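Local coordinates for sulfur oxygenase/reductase (Halothiobacillus neapolitanus, PDB 6QPA), which probably catalyses the oxygen-dependent disproportionation of elemental sulfur into sulfite, thiosulfate and sulfide at a mononuclear iron site, at residues Q47-P55 and A64-N72; V122-M130 and E304-K313. All coordinates share one frame; numbering follows the deposited sequence.

Interaction 1 (Q47-P55 and A64-N72); sequences QLLQTGIHP and AVDMRETLN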
loop_
_atom_site.group_PDB
_atom_site.type_symbol
_atom_site.label_atom_id
_atom_site.label_comp_id
_atom_site.label_asym_id
_atom_site.label_seq_id
_atom_site.Cartn_x
_atom_site.Cartn_y
_atom_site.Cartn_z
ATOM N N GLN A 47 -25.903 26.949 36.499
ATOM C CA GLN A 47 -24.544 26.634 36.077
ATOM C C GLN A 47 -24.411 27.012 34.603
ATOM O O GLN A 47 -25.036 26.396 33.728
ATOM C CB GLN A 47 -24.199 25.165 36.323
ATOM C CG GLN A 47 -22.701 24.865 36.134
ATOM C CD GLN A 47 -22.356 23.388 36.254
ATOM O OE1 GLN A 47 -22.991 22.536 35.630
ATOM N NE2 GLN A 47 -21.335 23.079 37.052
ATOM N N LEU A 48 -23.625 28.050 34.329
ATOM C CA LEU A 48 -23.506 28.601 32.987
ATOM C C LEU A 48 -22.099 28.349 32.463
ATOM O O LEU A 48 -21.116 28.716 33.114
ATOM C CB LEU A 48 -23.808 30.094 33.001
ATOM C CG LEU A 48 -25.144 30.556 33.577
ATOM C CD1 LEU A 48 -25.219 32.086 33.563
ATOM C CD2 LEU A 48 -26.291 29.982 32.756
ATOM N N LEU A 49 -22.003 27.727 31.294
ATOM C CA LEU A 49 -20.729 27.490 30.630
ATOM C C LEU A 49 -20.640 28.382 29.397
ATOM O O LEU A 49 -21.555 28.394 28.571
ATOM C CB LEU A 49 -20.574 26.009 30.242
ATOM C CG LEU A 49 -19.203 25.668 29.654
ATOM C CD1 LEU A 49 -18.117 25.925 30.703
ATOM C CD2 LEU A 49 -19.151 24.214 29.168
ATOM N N GLN A 50 -19.556 29.139 29.269
ATOM C CA GLN A 50 -19.460 30.050 28.128
ATOM C C GLN A 50 -19.311 29.278 26.822
ATOM O O GLN A 50 -18.572 28.294 26.748
ATOM C CB GLN A 50 -18.289 31.015 28.287
ATOM C CG GLN A 50 -18.162 31.977 27.124
ATOM C CD GLN A 50 -17.007 32.932 27.320
ATOM O OE1 GLN A 50 -16.134 32.704 28.154
ATOM N NE2 GLN A 50 -16.996 33.999 26.557
ATOM N N THR A 51 -20.051 29.719 25.793
ATOM C CA THR A 51 -19.970 29.162 24.451
ATOM C C THR A 51 -19.411 30.134 23.426
ATOM O O THR A 51 -19.004 29.697 22.346
ATOM C CB THR A 51 -21.363 28.727 23.972
ATOM O OG1 THR A 51 -22.261 29.843 24.070
ATOM C CG2 THR A 51 -21.879 27.574 24.814
ATOM N N GLY A 52 -19.361 31.424 23.740
ATOM C CA GLY A 52 -18.851 32.398 22.791
ATOM C C GLY A 52 -19.121 33.812 23.280
ATOM O O GLY A 52 -19.327 34.041 24.475
ATOM N N ILE A 53 -19.109 34.756 22.335
ATOM C CA ILE A 53 -19.367 36.165 22.623
ATOM C C ILE A 53 -20.197 36.747 21.488
ATOM O O ILE A 53 -20.403 36.119 20.444
ATOM C CB ILE A 53 -18.081 37.006 22.774
ATOM C CG1 ILE A 53 -17.387 37.131 21.402
ATOM C CG2 ILE A 53 -17.154 36.469 23.864
ATOM C CD1 ILE A 53 -16.297 38.206 21.341
ATOM N N HIS A 54 -20.680 37.969 21.705
ATOM C CA HIS A 54 -21.240 38.741 20.610
ATOM C C HIS A 54 -20.136 39.590 19.985
ATOM O O HIS A 54 -19.578 40.451 20.666
ATOM C CB HIS A 54 -22.381 39.632 21.071
ATOM C CG HIS A 54 -23.272 40.065 19.943
ATOM N ND1 HIS A 54 -22.821 40.835 18.892
ATOM C CD2 HIS A 54 -24.574 39.792 19.675
ATOM C CE1 HIS A 54 -23.809 41.031 18.035
ATOM N NE2 HIS A 54 -24.884 40.406 18.485
ATOM N N PRO A 55 -19.780 39.370 18.720
ATOM C CA PRO A 55 -18.712 40.169 18.093
ATOM C C PRO A 55 -19.095 41.629 17.848
ATOM O O PRO A 55 -18.205 42.429 17.520
ATOM C CB PRO A 55 -18.459 39.442 16.761
ATOM C CG PRO A 55 -19.163 38.133 16.881
ATOM C CD PRO A 55 -20.312 38.348 17.806
ATOM N N ALA A 64 -16.478 35.025 18.290
ATOM C CA ALA A 64 -17.581 34.485 17.505
ATOM C C ALA A 64 -18.681 34.064 18.459
ATOM O O ALA A 64 -18.442 33.832 19.644
ATOM C CB ALA A 64 -17.153 33.285 16.640
ATOM N N VAL A 65 -19.895 33.969 17.916
ATOM C CA VAL A 65 -21.020 33.465 18.695
ATOM C C VAL A 65 -20.699 32.084 19.251
ATOM O O VAL A 65 -20.898 31.808 20.439
ATOM C CB VAL A 65 -22.289 33.439 17.825
ATOM C CG1 VAL A 65 -23.394 32.630 18.512
ATOM C CG2 VAL A 65 -22.724 34.871 17.468
ATOM N N ASP A 66 -20.160 31.208 18.409
ATOM C CA ASP A 66 -19.837 29.837 18.795
ATOM C C ASP A 66 -18.324 29.702 18.815
ATOM O O ASP A 66 -17.691 29.561 17.763
ATOM C CB ASP A 66 -20.462 28.833 17.830
ATOM C CG ASP A 66 -20.176 27.391 18.216
ATOM O OD1 ASP A 66 -19.532 27.146 19.263
ATOM O OD2 ASP A 66 -20.599 26.495 17.453
ATOM N N MET A 67 -17.749 29.739 20.016
ATOM C CA MET A 67 -16.328 29.499 20.202
ATOM C C MET A 67 -16.075 28.215 20.988
ATOM O O MET A 67 -15.004 28.067 21.591
ATOM C CB MET A 67 -15.675 30.695 20.910
ATOM C CG MET A 67 -15.846 32.036 20.193
ATOM S SD MET A 67 -15.310 33.471 21.184
ATOM C CE MET A 67 -13.524 33.243 21.142
ATOM N N ARG A 68 -17.042 27.285 21.003
ATOM C CA ARG A 68 -16.948 26.134 21.908
ATOM C C ARG A 68 -15.693 25.308 21.658
ATOM O O ARG A 68 -15.172 24.691 22.587
ATOM C CB ARG A 68 -18.189 25.247 21.796
ATOM C CG ARG A 68 -19.436 25.850 22.444
ATOM C CD ARG A 68 -20.668 25.024 22.127
ATOM N NE ARG A 68 -20.928 25.037 20.682
ATOM C CZ ARG A 68 -21.879 24.330 20.082
ATOM N NH1 ARG A 68 -22.676 23.554 20.801
ATOM N NH2 ARG A 68 -22.033 24.390 18.763
ATOM N N GLU A 69 -15.177 25.300 20.430
ATOM C CA GLU A 69 -14.002 24.495 20.117
ATOM C C GLU A 69 -12.677 25.188 20.414
ATOM O O GLU A 69 -11.654 24.505 20.517
ATOM C CB GLU A 69 -14.017 24.093 18.636
ATOM C CG GLU A 69 -15.210 23.251 18.194
ATOM C CD GLU A 69 -15.249 21.879 18.848
ATOM O OE1 GLU A 69 -14.229 21.157 18.789
ATOM O OE2 GLU A 69 -16.297 21.523 19.425
ATOM N N THR A 70 -12.659 26.517 20.519
ATOM C CA THR A 70 -11.420 27.285 20.545
ATOM C C THR A 70 -11.203 28.099 21.810
ATOM O O THR A 70 -10.063 28.466 22.089
ATOM C CB THR A 70 -11.378 28.238 19.347
ATOM O OG1 THR A 70 -12.520 29.091 19.413
ATOM C CG2 THR A 70 -11.445 27.461 18.050
ATOM N N LEU A 71 -12.246 28.392 22.570
ATOM C CA LEU A 71 -12.126 29.229 23.750
ATOM C C LEU A 71 -11.338 28.473 24.804
ATOM O O LEU A 71 -11.711 27.358 25.175
ATOM C CB LEU A 71 -13.521 29.586 24.243
ATOM C CG LEU A 71 -13.874 30.686 25.215
ATOM C CD1 LEU A 71 -13.236 32.003 24.851
ATOM C CD2 LEU A 71 -15.387 30.814 25.174
ATOM N N ASN A 72 -10.227 29.050 25.254
ATOM C CA ASN A 72 -9.482 28.427 26.343
ATOM C C ASN A 72 -8.609 29.453 27.054
ATOM O O ASN A 72 -7.601 29.899 26.489
ATOM C CB ASN A 72 -8.589 27.297 25.841
ATOM C CG ASN A 72 -7.832 26.642 26.979
ATOM O OD1 ASN A 72 -8.443 26.052 27.869
ATOM N ND2 ASN A 72 -6.506 26.799 26.995
HETATM O O HOH W 1 -22.818 30.548 21.624
#
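Leu71 lays its CD2 methyl over one face of the Gln50 amide, 3.4 Å from Gln50 CD, and the two side chains cross at about a right angle. Bonds at both ends of the amide fix its rotation: Gln50 NE2 gives a nearly straight bond to Gly52 O, lying in the amide plane but meeting the carbonyl from above, while OE1 takes the backbone N of Gly75. Gln50 reaches both because its chain runs fully extended, with CG anti to the backbone N (chi1 -180°). The other flat groups, a guanidinium and a carboxylate, sit in the loop. Arg68 grips Asp66 side-on, NE to OD1 and NH2 to OD2, with both oxygens near the guanidinium plane although the nitrogens come from above the carboxylate plane. Arg68 N reaches Asp66 OD1 from the opposite face, closing an Asx turn. The aliphatic part of that arginine lies alongside Thr51, Arg68 CG being 3.8 Å from Thr51 CB.

Backbone bonds do the joining. Met67 N donates to Thr51 O at 2.6 Å, and Ile53 N to Ala64 O at 2.9 Å with an N-H...O angle of 175°. A water donates to Val65 O and also bonds Thr51 OG1, 2.6 Å from each oxygen. Between these bonds Gly52 CA comes within 3.2 Å of Val65 O as a CA-H...O contact. Thr51 and Gly52 form a classic beta bulge facing Phe298 on strand 290-305.

The chemistry is thus mainly main-chain: the loop folds back on the end of strand 42-53 through peptide groups, at a point where a CB on Gly52 would collide with Val65 O and Ala64 O. The salt bridge stays inside the loop, shaping it rather than tying it to the strand.

Interaction 2 (V122-M130 and E304-K313); sequences VKSDLPQIM and EQGLWRKHLK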
loop_
_atom_site.group_PDB
_atom_site.type_symbol
_atom_site.label_atom_id
_atom_site.label_comp_id
_atom_site.label_asym_id
_atom_site.label_seq_id
_atom_site.Cartn_x
_atom_site.Cartn_y
_atom_site.Cartn_z
ATOM N N VAL A 122 -32.172 44.291 40.216
ATOM C CA VAL A 122 -32.778 45.620 40.116
ATOM C C VAL A 122 -34.176 45.524 39.524
ATOM O O VAL A 122 -35.119 46.168 39.993
ATOM C CB VAL A 122 -31.887 46.537 39.256
ATOM C CG1 VAL A 122 -32.573 47.845 38.999
ATOM C CG2 VAL A 122 -30.518 46.738 39.916
ATOM N N LYS A 123 -34.312 44.758 38.448
ATOM C CA LYS A 123 -35.583 44.526 37.802
ATOM C C LYS A 123 -35.446 43.265 36.960
ATOM O O LYS A 123 -34.348 42.923 36.508
ATOM C CB LYS A 123 -35.995 45.720 36.939
ATOM C CG LYS A 123 -37.482 45.816 36.794
ATOM C CD LYS A 123 -37.984 47.244 36.877
ATOM C CE LYS A 123 -39.512 47.249 36.831
ATOM N NZ LYS A 123 -40.036 46.493 35.647
ATOM N N SER A 124 -36.564 42.587 36.730
ATOM C CA SER A 124 -36.500 41.351 35.968
ATOM C C SER A 124 -37.838 41.113 35.292
ATOM O O SER A 124 -38.869 41.662 35.693
ATOM C CB SER A 124 -36.152 40.153 36.848
ATOM O OG SER A 124 -37.272 39.805 37.643
ATOM N N ASP A 125 -37.781 40.336 34.215
ATOM C CA ASP A 125 -38.940 39.728 33.571
ATOM C C ASP A 125 -38.442 38.358 33.106
ATOM O O ASP A 125 -38.081 38.165 31.937
ATOM C CB ASP A 125 -39.479 40.574 32.419
ATOM C CG ASP A 125 -40.732 39.977 31.800
ATOM O OD1 ASP A 125 -41.206 38.922 32.272
ATOM O OD2 ASP A 125 -41.222 40.543 30.808
ATOM N N LEU A 126 -38.366 37.426 34.053
ATOM C CA LEU A 126 -37.803 36.098 33.838
ATOM C C LEU A 126 -38.897 35.062 34.021
ATOM O O LEU A 126 -39.448 34.954 35.126
ATOM C CB LEU A 126 -36.683 35.802 34.818
ATOM C CG LEU A 126 -35.234 36.060 34.454
ATOM C CD1 LEU A 126 -34.349 35.422 35.537
ATOM C CD2 LEU A 126 -34.906 35.514 33.067
ATOM N N PRO A 127 -39.218 34.265 33.010
ATOM C CA PRO A 127 -40.217 33.204 33.184
ATOM C C PRO A 127 -39.654 32.006 33.942
ATOM O O PRO A 127 -38.440 31.798 34.026
ATOM C CB PRO A 127 -40.563 32.794 31.746
ATOM C CG PRO A 127 -39.387 33.209 30.913
ATOM C CD PRO A 127 -38.557 34.225 31.695
ATOM N N GLN A 128 -40.576 31.193 34.466
ATOM C CA GLN A 128 -40.222 29.888 35.030
ATOM C C GLN A 128 -39.673 28.962 33.949
ATOM O O GLN A 128 -40.109 28.986 32.792
ATOM C CB GLN A 128 -41.446 29.238 35.699
ATOM C CG GLN A 128 -41.989 30.020 36.899
ATOM C CD GLN A 128 -43.243 29.391 37.524
ATOM O OE1 GLN A 128 -43.713 28.340 37.087
ATOM N NE2 GLN A 128 -43.820 30.080 38.506
ATOM N N ILE A 129 -38.717 28.118 34.323
ATOM C CA ILE A 129 -38.210 27.189 33.320
ATOM C C ILE A 129 -39.138 25.980 33.232
ATOM O O ILE A 129 -39.874 25.653 34.167
ATOM C CB ILE A 129 -36.750 26.773 33.584
ATOM C CG1 ILE A 129 -36.604 26.033 34.901
ATOM C CG2 ILE A 129 -35.830 28.012 33.552
ATOM C CD1 ILE A 129 -35.190 25.488 35.081
ATOM N N MET A 130 -39.163 25.348 32.066
ATOM C CA MET A 130 -40.064 24.224 31.831
ATOM C C MET A 130 -39.503 23.402 30.688
ATOM O O MET A 130 -38.442 23.703 30.136
ATOM C CB MET A 130 -41.486 24.690 31.511
ATOM C CG MET A 130 -41.544 25.578 30.259
ATOM S SD MET A 130 -43.208 26.181 29.854
ATOM C CE MET A 130 -43.381 27.528 31.011
ATOM N N GLU A 304 -29.687 23.526 36.076
ATOM C CA GLU A 304 -30.455 24.597 36.690
ATOM C C GLU A 304 -31.345 24.007 37.757
ATOM O O GLU A 304 -31.912 22.924 37.571
ATOM C CB GLU A 304 -31.342 25.325 35.686
ATOM C CG GLU A 304 -30.652 25.768 34.432
ATOM C CD GLU A 304 -31.612 26.501 33.520
ATOM O OE1 GLU A 304 -32.136 25.853 32.588
ATOM O OE2 GLU A 304 -31.855 27.707 33.764
ATOM N N GLN A 305 -31.443 24.698 38.883
ATOM C CA GLN A 305 -32.547 24.466 39.813
ATOM C C GLN A 305 -33.234 25.825 39.884
ATOM O O GLN A 305 -32.746 26.766 40.530
ATOM C CB GLN A 305 -32.080 23.857 41.150
ATOM C CG GLN A 305 -32.280 24.630 42.439
ATOM C CD GLN A 305 -33.710 24.716 42.937
ATOM O OE1 GLN A 305 -34.654 24.974 42.181
ATOM N NE2 GLN A 305 -33.867 24.542 44.243
ATOM N N GLY A 306 -34.337 25.942 39.136
ATOM C CA GLY A 306 -34.896 27.239 38.827
ATOM C C GLY A 306 -36.046 27.700 39.701
ATOM O O GLY A 306 -36.723 28.663 39.335
ATOM N N LEU A 307 -36.272 27.078 40.865
ATOM C CA LEU A 307 -37.422 27.496 41.667
ATOM C C LEU A 307 -37.290 28.916 42.208
ATOM O O LEU A 307 -38.303 29.545 42.526
ATOM C CB LEU A 307 -37.696 26.505 42.791
ATOM C CG LEU A 307 -38.557 25.384 42.181
ATOM C CD1 LEU A 307 -37.750 24.111 41.850
ATOM C CD2 LEU A 307 -39.830 25.106 42.986
ATOM N N TRP A 308 -36.075 29.444 42.306
ATOM C CA TRP A 308 -35.915 30.835 42.704
ATOM C C TRP A 308 -36.642 31.792 41.760
ATOM O O TRP A 308 -37.058 32.877 42.174
ATOM C CB TRP A 308 -34.434 31.162 42.754
ATOM C CG TRP A 308 -33.764 31.086 41.418
ATOM C CD1 TRP A 308 -33.248 29.979 40.814
ATOM C CD2 TRP A 308 -33.537 32.181 40.520
ATOM N NE1 TRP A 308 -32.704 30.322 39.594
ATOM C CE2 TRP A 308 -32.861 31.669 39.402
ATOM C CE3 TRP A 308 -33.819 33.549 40.572
ATOM C CZ2 TRP A 308 -32.483 32.474 38.331
ATOM C CZ3 TRP A 308 -33.443 34.344 39.516
ATOM C CH2 TRP A 308 -32.774 33.810 38.413
ATOM N N ARG A 309 -36.783 31.426 40.483
ATOM C CA ARG A 309 -37.470 32.312 39.550
ATOM C C ARG A 309 -38.925 32.505 39.925
ATOM O O ARG A 309 -39.492 33.567 39.654
ATOM C CB ARG A 309 -37.413 31.763 38.139
ATOM C CG ARG A 309 -36.045 31.519 37.610
ATOM C CD ARG A 309 -36.156 30.761 36.276
ATOM N NE ARG A 309 -34.900 30.948 35.608
ATOM C CZ ARG A 309 -34.726 31.493 34.417
ATOM N NH1 ARG A 309 -35.753 31.877 33.645
ATOM N NH2 ARG A 309 -33.479 31.626 34.000
ATOM N N LYS A 310 -39.535 31.496 40.557
ATOM C CA LYS A 310 -40.965 31.524 40.835
ATOM C C LYS A 310 -41.343 32.657 41.776
ATOM O O LYS A 310 -42.492 33.110 41.745
ATOM C CB LYS A 310 -41.427 30.181 41.417
ATOM C CG LYS A 310 -41.441 29.016 40.423
ATOM C CD LYS A 310 -42.464 27.912 40.788
ATOM C CE LYS A 310 -42.419 26.730 39.779
ATOM N NZ LYS A 310 -43.612 25.804 39.806
ATOM N N HIS A 311 -40.416 33.141 42.596
ATOM C CA HIS A 311 -40.680 34.276 43.476
ATOM C C HIS A 311 -39.685 35.395 43.158
ATOM O O HIS A 311 -38.719 35.628 43.887
ATOM C CB HIS A 311 -40.645 33.869 44.960
ATOM C CG HIS A 311 -39.642 32.807 45.286
ATOM N ND1 HIS A 311 -38.312 33.087 45.525
ATOM C CD2 HIS A 311 -39.781 31.469 45.446
ATOM C CE1 HIS A 311 -37.673 31.964 45.801
ATOM N NE2 HIS A 311 -38.540 30.968 45.761
ATOM N N LEU A 312 -39.943 36.089 42.056
ATOM C CA LEU A 312 -39.301 37.343 41.706
ATOM C C LEU A 312 -40.360 38.449 41.706
ATOM O O LEU A 312 -41.483 38.256 42.179
ATOM C CB LEU A 312 -38.600 37.235 40.348
ATOM C CG LEU A 312 -37.269 36.494 40.322
ATOM C CD1 LEU A 312 -36.806 36.294 38.905
ATOM C CD2 LEU A 312 -36.238 37.275 41.117
ATOM N N LYS A 313 -39.995 39.606 41.150
ATOM C CA LYS A 313 -40.871 40.777 41.062
ATOM C C LYS A 313 -41.301 41.182 42.462
ATOM O O LYS A 313 -40.625 40.856 43.438
ATOM C CB LYS A 313 -42.099 40.509 40.180
ATOM C CG LYS A 313 -41.797 40.133 38.723
ATOM C CD LYS A 313 -42.506 41.063 37.738
ATOM C CE LYS A 313 -43.693 41.807 38.365
ATOM N NZ LYS A 313 -44.880 40.930 38.576
HETATM O O HOH W 2 -37.803 41.663 40.071
HETATM O O HOH W 3 -38.484 28.225 37.122
#
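Arg309 slides its guanidinium between two aliphatic side chains, with Leu126 CD1 over the centre of one face and Ile129 CG2 over the opposite face, nearer the rim. With CG anti to the carbonyl carbon (chi1 -57°), the chain runs extended to NE and brings the guanidinium there, and Arg309 NH1 then donates to Pro127 O at 2.7 Å, in the guanidinium plane and almost head-on to the carbonyl. NH2 forms a salt bridge with Glu258. Replacing Arg309 by alanine is likely to leave Pro127 O without this donor, cost Glu258 a salt-bridge partner and open a gap between Leu126 and Ile129.

The same Leu126 CD1 also meets Trp308 CH2 at 3.7 Å, the two side chains crossing obliquely. Ile129 holds CG1 between its backbone N and carbonyl carbon (chi1 63°), which sends CD1 to Glu304 CB, 3.9 Å away, while CG2 faces the arginine. On the outer side Gln128 and Lys310 cross at about a right angle, Gln128 NE2 lying 3.2 Å from Lys310 CG; Lys310 NZ bonds Asn189 of the third subunit. A water links Ile129 N to Gly306 O.

The C-terminal tail after strand 290-305 is thereby pinned against the end of strand 110-125 and the short strand 129-130, with Trp308 also touching Leu43 of strand 42-53 and Leu126 reaching Met197 of strand 193-204.

Both contacts are partly buried and lie away from the iron site, at different places on one antiparallel sheet: interaction 1 at the end of strand 42-53, interaction 2 where the neighbouring strand 290-305 runs out. Their centres are 24 Å apart and they do not touch. The first joins near neighbours in sequence, a strand and the loop that follows it; the second brings together pieces 174 residues apart. Peptide groups dominate interaction 1, whereas side chains round a buried arginine carry interaction 2, whose charge is answered from another strand of the sheet. Interaction 1 borders the second subunit, Leu71 packing on its Pro73, and interaction 2 borders the third, through Glu304 and Lys310.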